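PDB 4OXI: enterobactin synthetase component F-related protein from Vibrio cholerae serotype O1, which is the adenylation-domain protein AlmE, which probably uses ATP to activate glycine as glycyl-adenylate in a lipopolysaccharide modification pathway that gives antimicrobial peptide resistance. Local coordinates for residues Ser450-Thr455 with Leu461-Arg466; Thr520-Asp525 with Trp544-Gln549. All coordinates share one frame; numbering follows the deposited sequence.

Overall arrangement
Interaction 1 pairs the two strands of a beta hairpin, 445-457 with 460-466, and forms part of the glycyl-adenosine-5'-phosphate pocket through Asp452, His463 and Arg466. Interaction 2 lies later in the chain, on the surface, where Trp522 just before helix 524-531 meets strand 543-546. It belongs to a beta-alpha-beta unit near the C-terminal end. The two contacts do not touch. The centres of interactions 1 and 2 are 35 Å apart. The nearest atoms of interaction 1 and interaction 2 are about 23 Å apart. Interaction 1 is the more central, with its centre 20 Å from that of the chain against 35 Å for interaction 2. Only the first of them takes part in holding the ligand.

Interaction 1: Ser450-Thr455 with Leu461-Arg466; sequences SGDIVT and LIHLGR. With GAP (glycyl-adenosine-5'-phosphate), chain B.
The His463 ring has the adenine of glycyl-adenosine-5'-phosphate over one face and Ile453 O over the other. Ligand N3 sits 3.9 Å above the centre of the His463 ring, and ligand C2 lies 3.8 Å from His463 CG. At the ring edge, His463 NE2 donates to Asp452 OD1 at 3.0 Å. This oxygen lies almost in the ring plane, but meets the donor above the carboxylate plane. CG of His463 is anti to its backbone N (chi1 -178°), which carries the ring toward Asp452.

The Arg466 guanidinium has Gly451 C over one face. At its edge, Arg466 NH1 reaches Asp452 OD1 and, at 2.9 Å, Ser450 O. The bond to Asp452 OD1 is bent and weak as a hydrogen bond but forms a salt bridge. The two charged planes stand 83° apart. A bend at chi3 (57°) brings the Arg466 chain back over Gly451. Asp468 pairs with NH2 of the same arginine.

Asp452 grips the ribose with both oxygens. Its OD1 accepts from O2' of the ligand at 2.6 Å, and its OD2 accepts from O3' at the same length. Tyr360 OH also bonds OD2. Asp452 matches the aspartate that binds the ribose hydroxyls in adenylation domains of this superfamily.

The strands are antiparallel. Leu464 and Gly465 both face Ile453, a classic beta bulge. Ile453 N bonds Gly465 O, and Leu464 N bonds Ile453 O. The backbones of Thr455 and Ile462 exchange two hydrogen bonds, N to O each way. The side chains of Val454 and Leu461 cross in apolar contact, and Leu417 and Ile396 of neighbouring strands lie against both.

Asp452 OD1 thus takes bonds from His463, Arg466 and the ribose. The nearby arginine probably favours a charged carboxylate, suited to accept from both ribose hydroxyls.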
# COMPACT_ATOMS: atom_id res chain seq x y z
N SER A 450 -13.35 -7.63 8.34
CA SER A 450 -12.65 -6.40 7.99
C SER A 450 -12.48 -5.49 9.20
O SER A 450 -11.49 -4.75 9.30
CB SER A 450 -13.42 -5.65 6.90
OG SER A 450 -14.61 -5.09 7.42
N GLY A 451 -13.44 -5.55 10.11
CA GLY A 451 -13.43 -4.65 11.26
C GLY A 451 -14.16 -3.37 10.91
O GLY A 451 -14.39 -2.52 11.79
N ASP A 452 -14.54 -3.23 9.64
CA ASP A 452 -15.23 -2.03 9.20
C ASP A 452 -16.74 -2.17 9.39
O ASP A 452 -17.34 -3.20 9.03
CB ASP A 452 -14.92 -1.73 7.72
CG ASP A 452 -13.45 -1.40 7.49
OD1 ASP A 452 -12.96 -0.45 8.13
OD2 ASP A 452 -12.79 -2.10 6.68
N ILE A 453 -17.36 -1.14 9.95
CA ILE A 453 -18.80 -1.12 10.18
C ILE A 453 -19.46 -0.39 9.01
O ILE A 453 -19.09 0.75 8.71
CB ILE A 453 -19.13 -0.39 11.51
CG1 ILE A 453 -18.46 -1.11 12.68
CG2 ILE A 453 -20.65 -0.28 11.71
CD1 ILE A 453 -18.76 -2.61 12.72
N VAL A 454 -20.40 -1.05 8.33
CA VAL A 454 -21.05 -0.44 7.17
C VAL A 454 -22.57 -0.50 7.24
O VAL A 454 -23.14 -1.24 8.04
CB VAL A 454 -20.62 -1.13 5.87
CG1 VAL A 454 -19.11 -1.11 5.72
CG2 VAL A 454 -21.13 -2.56 5.85
N THR A 455 -23.22 0.28 6.38
CA THR A 455 -24.65 0.13 6.16
C THR A 455 -24.96 0.01 4.66
O THR A 455 -24.27 0.61 3.83
CB THR A 455 -25.46 1.30 6.78
OG1 THR A 455 -26.86 1.05 6.60
CG2 THR A 455 -25.11 2.60 6.12
N LEU A 461 -22.80 0.40 -0.25
CA LEU A 461 -22.31 0.38 1.12
C LEU A 461 -21.85 1.77 1.53
O LEU A 461 -21.24 2.49 0.74
CB LEU A 461 -21.17 -0.62 1.26
CG LEU A 461 -21.58 -2.09 1.15
CD1 LEU A 461 -20.35 -2.99 1.12
CD2 LEU A 461 -22.47 -2.44 2.32
N ILE A 462 -22.17 2.15 2.76
CA ILE A 462 -21.65 3.39 3.33
C ILE A 462 -20.75 3.01 4.51
O ILE A 462 -21.16 2.22 5.35
CB ILE A 462 -22.78 4.27 3.88
CG1 ILE A 462 -23.87 4.48 2.82
CG2 ILE A 462 -22.23 5.59 4.41
CD1 ILE A 462 -23.38 5.19 1.62
N HIS A 463 -19.54 3.56 4.57
CA HIS A 463 -18.60 3.20 5.63
C HIS A 463 -18.89 4.07 6.83
O HIS A 463 -18.86 5.28 6.71
CB HIS A 463 -17.15 3.40 5.18
CG HIS A 463 -16.13 2.99 6.21
ND1 HIS A 463 -15.74 3.82 7.24
CD2 HIS A 463 -15.43 1.84 6.36
CE1 HIS A 463 -14.84 3.20 7.98
NE2 HIS A 463 -14.63 2.00 7.47
N LEU A 464 -19.15 3.44 7.98
CA LEU A 464 -19.57 4.16 9.18
C LEU A 464 -18.47 4.33 10.24
O LEU A 464 -18.54 5.22 11.09
CB LEU A 464 -20.79 3.47 9.81
CG LEU A 464 -22.02 3.41 8.90
CD1 LEU A 464 -23.13 2.56 9.51
CD2 LEU A 464 -22.55 4.81 8.59
N GLY A 465 -17.45 3.48 10.18
CA GLY A 465 -16.40 3.50 11.19
C GLY A 465 -15.90 2.10 11.45
O GLY A 465 -16.07 1.20 10.62
N ARG A 466 -15.29 1.90 12.62
CA ARG A 466 -14.66 0.64 12.96
C ARG A 466 -15.02 0.22 14.37
O ARG A 466 -15.40 1.05 15.19
CB ARG A 466 -13.13 0.75 12.82
CG ARG A 466 -12.64 0.83 11.38
CD ARG A 466 -11.12 0.60 11.26
NE ARG A 466 -10.69 -0.68 11.82
CZ ARG A 466 -10.68 -1.83 11.16
NH1 ARG A 466 -11.11 -1.89 9.90
NH2 ARG A 466 -10.25 -2.95 11.77
N GAP B . -5.49 -1.05 0.45
CA GAP B . -5.91 0.37 0.65
C GAP B . -5.74 0.68 2.13
O GAP B . -5.98 1.77 2.61
PA GAP B . -4.99 -0.38 4.55
O1A GAP B . -4.93 -1.84 4.93
O2A GAP B . -3.82 0.54 4.83
O3A GAP B . -5.31 -0.41 2.98
C5' GAP B . -7.51 -0.58 5.24
O5' GAP B . -6.32 0.20 5.25
C4' GAP B . -8.59 0.16 6.01
O4' GAP B . -8.68 1.50 5.52
C3' GAP B . -9.98 -0.39 5.78
O3' GAP B . -10.23 -1.51 6.63
C2' GAP B . -10.85 0.81 6.08
O2' GAP B . -10.94 1.02 7.48
C1' GAP B . -10.02 1.98 5.61
N9 GAP B . -10.47 2.39 4.26
C8 GAP B . -9.90 2.02 3.10
N7 GAP B . -10.53 2.58 2.04
C5 GAP B . -11.55 3.32 2.53
C6 GAP B . -12.62 4.16 1.96
N6 GAP B . -12.72 4.34 0.61
N1 GAP B . -13.48 4.75 2.82
C2 GAP B . -13.38 4.59 4.16
N3 GAP B . -12.43 3.84 4.75
C4 GAP B . -11.50 3.19 4.00

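Interaction 2: Thr520-Asp525 with Trp544-Gln549; sequences TQWQPD and WYAIEQ
Trp522 reaches across to strand 543-546 with the six-membered part of its indole, and Trp544 and Ala546 receive it. These three residues have the most surface buried by the contact. Trp522 CZ3 lies 3.5 Å from Ala546 CB, the closest side-chain approach here. The methyl comes at the ring obliquely. Trp522 CE3 is next to the same methyl, at 3.8 Å.

Trp544 takes part mainly through its backbone and CB. Its carbonyl oxygen sits at the indole edge, near the ring plane, 3.6 Å from Trp522 CH2. Trp544 CB is 4.1 Å from that same carbon. The indole of Trp544 has other neighbours, including Ala514 and Cys531.

With chi1 at -174° the indole extends away from the backbone N of Trp522, and its benzo end meets the strand. Pro524 CD lies 3.4 Å above one face of the ring, offset toward the rim. Trp527 of helix 524-531 meets Trp522 edge-to-face.

The contact joins the loop leading into helix 524-531 to strand 543-546, the last strand of a beta-alpha-beta unit that begins with strand 512-516. No hydrogen bond crosses between the two segments. Van der Waals contact of the indole with the Ala546 methyl and the Trp544 backbone makes the interface. The carbonyl merely lies near the ring edge. The fit therefore probably depends on shape more than on directed polar bonds.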
# COMPACT_ATOMS: atom_id res chain seq x y z
N THR A 520 4.33 9.09 37.04
CA THR A 520 5.54 8.62 36.38
C THR A 520 6.51 9.80 36.26
O THR A 520 6.08 10.93 36.03
CB THR A 520 5.22 7.97 35.01
OG1 THR A 520 6.39 7.30 34.51
CG2 THR A 520 4.76 9.01 34.01
N GLN A 521 7.80 9.53 36.44
CA GLN A 521 8.78 10.60 36.38
C GLN A 521 8.79 11.27 35.02
O GLN A 521 8.99 10.61 34.00
CB GLN A 521 10.18 10.08 36.71
CG GLN A 521 11.19 11.21 36.84
CD GLN A 521 12.62 10.71 36.87
OE1 GLN A 521 12.88 9.52 37.06
NE2 GLN A 521 13.57 11.63 36.69
N TRP A 522 8.58 12.58 34.99
CA TRP A 522 8.44 13.30 33.73
C TRP A 522 9.78 13.42 32.99
O TRP A 522 10.61 14.25 33.33
CB TRP A 522 7.84 14.67 34.00
CG TRP A 522 7.50 15.49 32.80
CD1 TRP A 522 8.18 16.59 32.34
CD2 TRP A 522 6.37 15.32 31.94
NE1 TRP A 522 7.54 17.10 31.23
CE2 TRP A 522 6.43 16.33 30.96
CE3 TRP A 522 5.32 14.39 31.89
CZ2 TRP A 522 5.48 16.45 29.95
CZ3 TRP A 522 4.37 14.51 30.88
CH2 TRP A 522 4.46 15.53 29.92
N GLN A 523 9.99 12.57 31.98
CA GLN A 523 11.21 12.60 31.17
C GLN A 523 10.87 12.55 29.68
O GLN A 523 11.23 11.58 29.01
CB GLN A 523 12.10 11.41 31.50
CG GLN A 523 12.40 11.21 32.98
CD GLN A 523 13.24 9.97 33.23
OE1 GLN A 523 12.71 8.87 33.38
NE2 GLN A 523 14.55 10.15 33.28
N PRO A 524 10.19 13.58 29.16
CA PRO A 524 9.71 13.47 27.77
C PRO A 524 10.82 13.51 26.71
O PRO A 524 10.58 13.05 25.60
CB PRO A 524 8.77 14.67 27.63
CG PRO A 524 9.24 15.65 28.67
CD PRO A 524 9.73 14.82 29.81
N ASP A 525 11.99 14.05 27.03
CA ASP A 525 13.11 13.99 26.08
C ASP A 525 13.56 12.55 25.89
O ASP A 525 13.77 12.08 24.77
CB ASP A 525 14.29 14.83 26.56
CG ASP A 525 13.96 16.30 26.63
OD1 ASP A 525 14.07 16.89 27.73
OD2 ASP A 525 13.58 16.87 25.57
N TRP A 544 2.87 15.50 24.55
CA TRP A 544 2.78 14.63 25.72
C TRP A 544 2.13 15.39 26.86
O TRP A 544 2.49 16.54 27.14
CB TRP A 544 4.18 14.18 26.11
CG TRP A 544 4.86 13.46 25.00
CD1 TRP A 544 5.32 14.00 23.83
CD2 TRP A 544 5.15 12.06 24.94
NE1 TRP A 544 5.88 13.01 23.05
CE2 TRP A 544 5.79 11.82 23.71
CE3 TRP A 544 4.94 10.99 25.81
CZ2 TRP A 544 6.21 10.54 23.33
CZ3 TRP A 544 5.37 9.73 25.43
CH2 TRP A 544 5.99 9.51 24.21
N TYR A 545 1.16 14.76 27.52
CA TYR A 545 0.47 15.38 28.64
C TYR A 545 0.50 14.46 29.86
O TYR A 545 0.29 13.24 29.74
CB TYR A 545 -0.98 15.73 28.26
CG TYR A 545 -1.10 16.70 27.10
CD1 TYR A 545 -1.27 18.06 27.32
CD2 TYR A 545 -1.04 16.26 25.78
CE1 TYR A 545 -1.38 18.96 26.27
CE2 TYR A 545 -1.14 17.16 24.72
CZ TYR A 545 -1.31 18.51 24.97
OH TYR A 545 -1.41 19.41 23.93
N ALA A 546 0.81 15.03 31.02
CA ALA A 546 0.66 14.33 32.29
C ALA A 546 -0.69 14.76 32.86
O ALA A 546 -0.90 15.95 33.17
CB ALA A 546 1.79 14.69 33.25
N ILE A 547 -1.62 13.82 32.97
CA ILE A 547 -2.99 14.15 33.34
C ILE A 547 -3.40 13.29 34.54
O ILE A 547 -3.02 12.12 34.62
CB ILE A 547 -3.96 13.99 32.13
CG1 ILE A 547 -5.33 14.62 32.42
CG2 ILE A 547 -4.11 12.52 31.73
CD1 ILE A 547 -6.25 14.64 31.21
N GLU A 548 -4.14 13.88 35.47
CA GLU A 548 -4.51 13.18 36.71
C GLU A 548 -5.38 11.96 36.45
O GLU A 548 -5.12 10.89 36.99
CB GLU A 548 -5.20 14.14 37.69
CG GLU A 548 -4.28 15.21 38.23
CD GLU A 548 -4.82 15.94 39.47
OE1 GLU A 548 -4.06 16.73 40.07
OE2 GLU A 548 -6.00 15.72 39.85
N GLN A 549 -6.41 12.14 35.63
CA GLN A 549 -7.38 11.09 35.32
C GLN A 549 -7.74 11.13 33.84
O GLN A 549 -7.89 12.21 33.26
CB GLN A 549 -8.67 11.29 36.12
CG GLN A 549 -8.52 11.50 37.62
CD GLN A 549 -8.71 10.21 38.42
OE1 GLN A 549 -8.36 9.12 37.97
NE2 GLN A 549 -9.27 10.34 39.62